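Local coordinates for pectate lyase (Paenibacillus sp. 0602, PDB 5GT5), which cleaves polygalacturonate by elimination and probably also partly methylated pectin, acting endo, with calcium as likely cofactor, as a secreted polysaccharide lyase of family 1, at residues A[188-193]-A[264-269]. The protein carries 1 engineered substitution. Numbering follows the deposited sequence.
Sequences ISWSTF and TLHHNV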
loop_
_atom_site.group_PDB
_atom_site.type_symbol
_atom_site.label_atom_id
_atom_site.label_comp_id
_atom_site.label_asym_id
_atom_site.label_seq_id
_atom_site.Cartn_x
_atom_site.Cartn_y
_atom_site.Cartn_z
ATOM N N ILE A 188 -2.176 7.420 13.580
ATOM C CA ILE A 188 -1.614 8.443 14.439
ATOM C C ILE A 188 -1.823 8.056 15.898
ATOM O O ILE A 188 -2.970 7.909 16.348
ATOM C CB ILE A 188 -2.236 9.845 14.167
ATOM C CG1 ILE A 188 -2.198 10.212 12.668
ATOM C CG2 ILE A 188 -1.533 10.895 15.021
ATOM C CD1 ILE A 188 -2.779 11.610 12.311
ATOM N N SER A 189 -0.717 7.863 16.640
ATOM C CA SER A 189 -0.838 7.313 17.991
ATOM C C SER A 189 0.063 8.000 18.993
ATOM O O SER A 189 1.085 8.610 18.631
ATOM C CB SER A 189 -0.591 5.802 18.014
ATOM O OG SER A 189 0.719 5.482 17.550
ATOM N N TRP A 190 -0.342 7.933 20.260
ATOM C CA TRP A 190 0.479 8.401 21.366
ATOM C C TRP A 190 0.924 9.843 21.181
ATOM O O TRP A 190 2.050 10.201 21.529
ATOM C CB TRP A 190 1.696 7.454 21.594
ATOM C CG TRP A 190 1.246 6.166 22.205
ATOM C CD1 TRP A 190 1.084 4.953 21.579
ATOM C CD2 TRP A 190 0.840 5.973 23.569
ATOM N NE1 TRP A 190 0.609 4.018 22.486
ATOM C CE2 TRP A 190 0.470 4.622 23.710
ATOM C CE3 TRP A 190 0.810 6.799 24.689
ATOM C CZ2 TRP A 190 0.018 4.098 24.920
ATOM C CZ3 TRP A 190 0.368 6.263 25.901
ATOM C CH2 TRP A 190 -0.022 4.935 25.998
ATOM N N SER A 191 0.044 10.672 20.637
ATOM C CA SER A 191 0.389 12.053 20.273
ATOM C C SER A 191 -0.471 13.077 20.980
ATOM O O SER A 191 -1.615 12.791 21.340
ATOM C CB SER A 191 0.354 12.255 18.747
ATOM O OG SER A 191 1.358 11.430 18.132
ATOM N N THR A 192 0.106 14.252 21.174
ATOM C CA THR A 192 -0.589 15.366 21.824
ATOM C C THR A 192 -0.851 16.465 20.814
ATOM O O THR A 192 0.050 16.826 20.038
ATOM C CB THR A 192 0.290 15.921 22.950
ATOM O OG1 THR A 192 0.384 14.913 23.978
ATOM C CG2 THR A 192 -0.330 17.201 23.523
ATOM N N PHE A 193 -2.090 16.976 20.812
ATOM C CA PHE A 193 -2.509 18.100 20.000
ATOM C C PHE A 193 -3.060 19.100 20.988
ATOM O O PHE A 193 -4.001 18.775 21.708
ATOM C CB PHE A 193 -3.579 17.625 18.992
ATOM C CG PHE A 193 -3.131 16.461 18.134
ATOM C CD1 PHE A 193 -3.212 15.140 18.612
ATOM C CD2 PHE A 193 -2.615 16.691 16.857
ATOM C CE1 PHE A 193 -2.801 14.073 17.813
ATOM C CE2 PHE A 193 -2.175 15.637 16.064
ATOM C CZ PHE A 193 -2.244 14.334 16.531
ATOM N N THR A 264 -6.367 5.462 11.501
ATOM C CA THR A 264 -6.558 5.069 12.890
ATOM C C THR A 264 -5.953 6.127 13.771
ATOM O O THR A 264 -4.789 6.520 13.569
ATOM C CB THR A 264 -5.839 3.741 13.194
ATOM O OG1 THR A 264 -6.281 2.748 12.264
ATOM C CG2 THR A 264 -6.095 3.277 14.622
ATOM N N LEU A 265 -6.718 6.576 14.774
ATOM C CA LEU A 265 -6.225 7.494 15.829
ATOM C C LEU A 265 -6.315 6.764 17.168
ATOM O O LEU A 265 -7.383 6.240 17.498
ATOM C CB LEU A 265 -7.121 8.739 15.919
ATOM C CG LEU A 265 -7.398 9.470 14.598
ATOM C CD1 LEU A 265 -8.386 10.600 14.823
ATOM C CD2 LEU A 265 -6.097 10.002 13.980
ATOM N N HIS A 266 -5.252 6.719 17.961
ATOM C CA HIS A 266 -5.384 6.070 19.264
ATOM C C HIS A 266 -4.374 6.550 20.272
ATOM O O HIS A 266 -3.235 6.909 19.912
ATOM C CB HIS A 266 -5.420 4.528 19.165
ATOM C CG HIS A 266 -4.100 3.881 18.962
ATOM N ND1 HIS A 266 -3.278 3.522 20.017
ATOM C CD2 HIS A 266 -3.457 3.481 17.836
ATOM C CE1 HIS A 266 -2.189 2.958 19.546
ATOM N NE2 HIS A 266 -2.268 2.915 18.217
ATOM N N HIS A 267 -4.797 6.580 21.544
ATOM C CA HIS A 267 -3.929 7.066 22.632
ATOM C C HIS A 267 -3.402 8.469 22.328
ATOM O O HIS A 267 -2.260 8.818 22.620
ATOM C CB HIS A 267 -2.804 6.044 22.951
ATOM C CG HIS A 267 -3.331 4.772 23.534
ATOM N ND1 HIS A 267 -3.773 3.712 22.758
ATOM C CD2 HIS A 267 -3.584 4.406 24.823
ATOM C CE1 HIS A 267 -4.267 2.769 23.532
ATOM N NE2 HIS A 267 -4.143 3.158 24.799
ATOM N N ASN A 268 -4.273 9.288 21.730
ATOM C CA ASN A 268 -3.959 10.699 21.483
ATOM C C ASN A 268 -4.744 11.579 22.409
ATOM O O ASN A 268 -5.874 11.237 22.796
ATOM C CB ASN A 268 -4.312 11.145 20.064
ATOM C CG ASN A 268 -3.538 10.408 19.003
ATOM O OD1 ASN A 268 -2.401 9.935 19.228
ATOM N ND2 ASN A 268 -4.149 10.303 17.817
ATOM N N VAL A 269 -4.157 12.719 22.759
ATOM C CA VAL A 269 -4.873 13.758 23.520
ATOM C C VAL A 269 -5.095 14.966 22.632
ATOM O O VAL A 269 -4.138 15.506 22.062
ATOM C CB VAL A 269 -4.082 14.186 24.781
ATOM C CG1 VAL A 269 -4.778 15.345 25.528
ATOM C CG2 VAL A 269 -3.876 13.004 25.708
HETATM O O HOH W 1 0.266 2.438 17.141
#
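With CG anti to the carbonyl carbon in both W190 (chi1 -73°) and H267 (chi1 -67°), the two side chains run side by side in the same direction, each leaving a residue of left-handed backbone conformation. These residues make the matching turns between strand halves on successive coils of the parallel beta-helix of polysaccharide lyase family 1. The W190 six-membered ring and the H267 ring form an offset stack, centroids 4.7 Å apart and planes at 14°, while H267 CB sits over the centre of the W190 six-membered ring, 3.8 Å from its centroid. H267 NE2 is hydrogen-bonded to D414 OD2, and L423 of helix 419-423 packs against both residues.

Inside the turn, N268 substitutes for backbone pairing: its OD1 accepts from S191 N at 2.9 Å, and its ND2 donates to I188 O at 3.0 Å from above the carbonyl plane. I188 O therefore takes two donors, the other being H266 N. Shortening N268 to an alanine would remove both amide bonds, and is likely to leave S191 N without this acceptor and I188 O with only H266 N of its two donors across the contact.

Parallel pairing resumes beyond the turn, with V269 N hydrogen-bonded to S191 O and F193 N to V269 O. Before it, S189 CB lies over the H266 ring, 3.3 Å from NE2, and one water joins H266 NE2 (2.8 Å) to S189 OG, which also hydrogen-bonds D165 OD2.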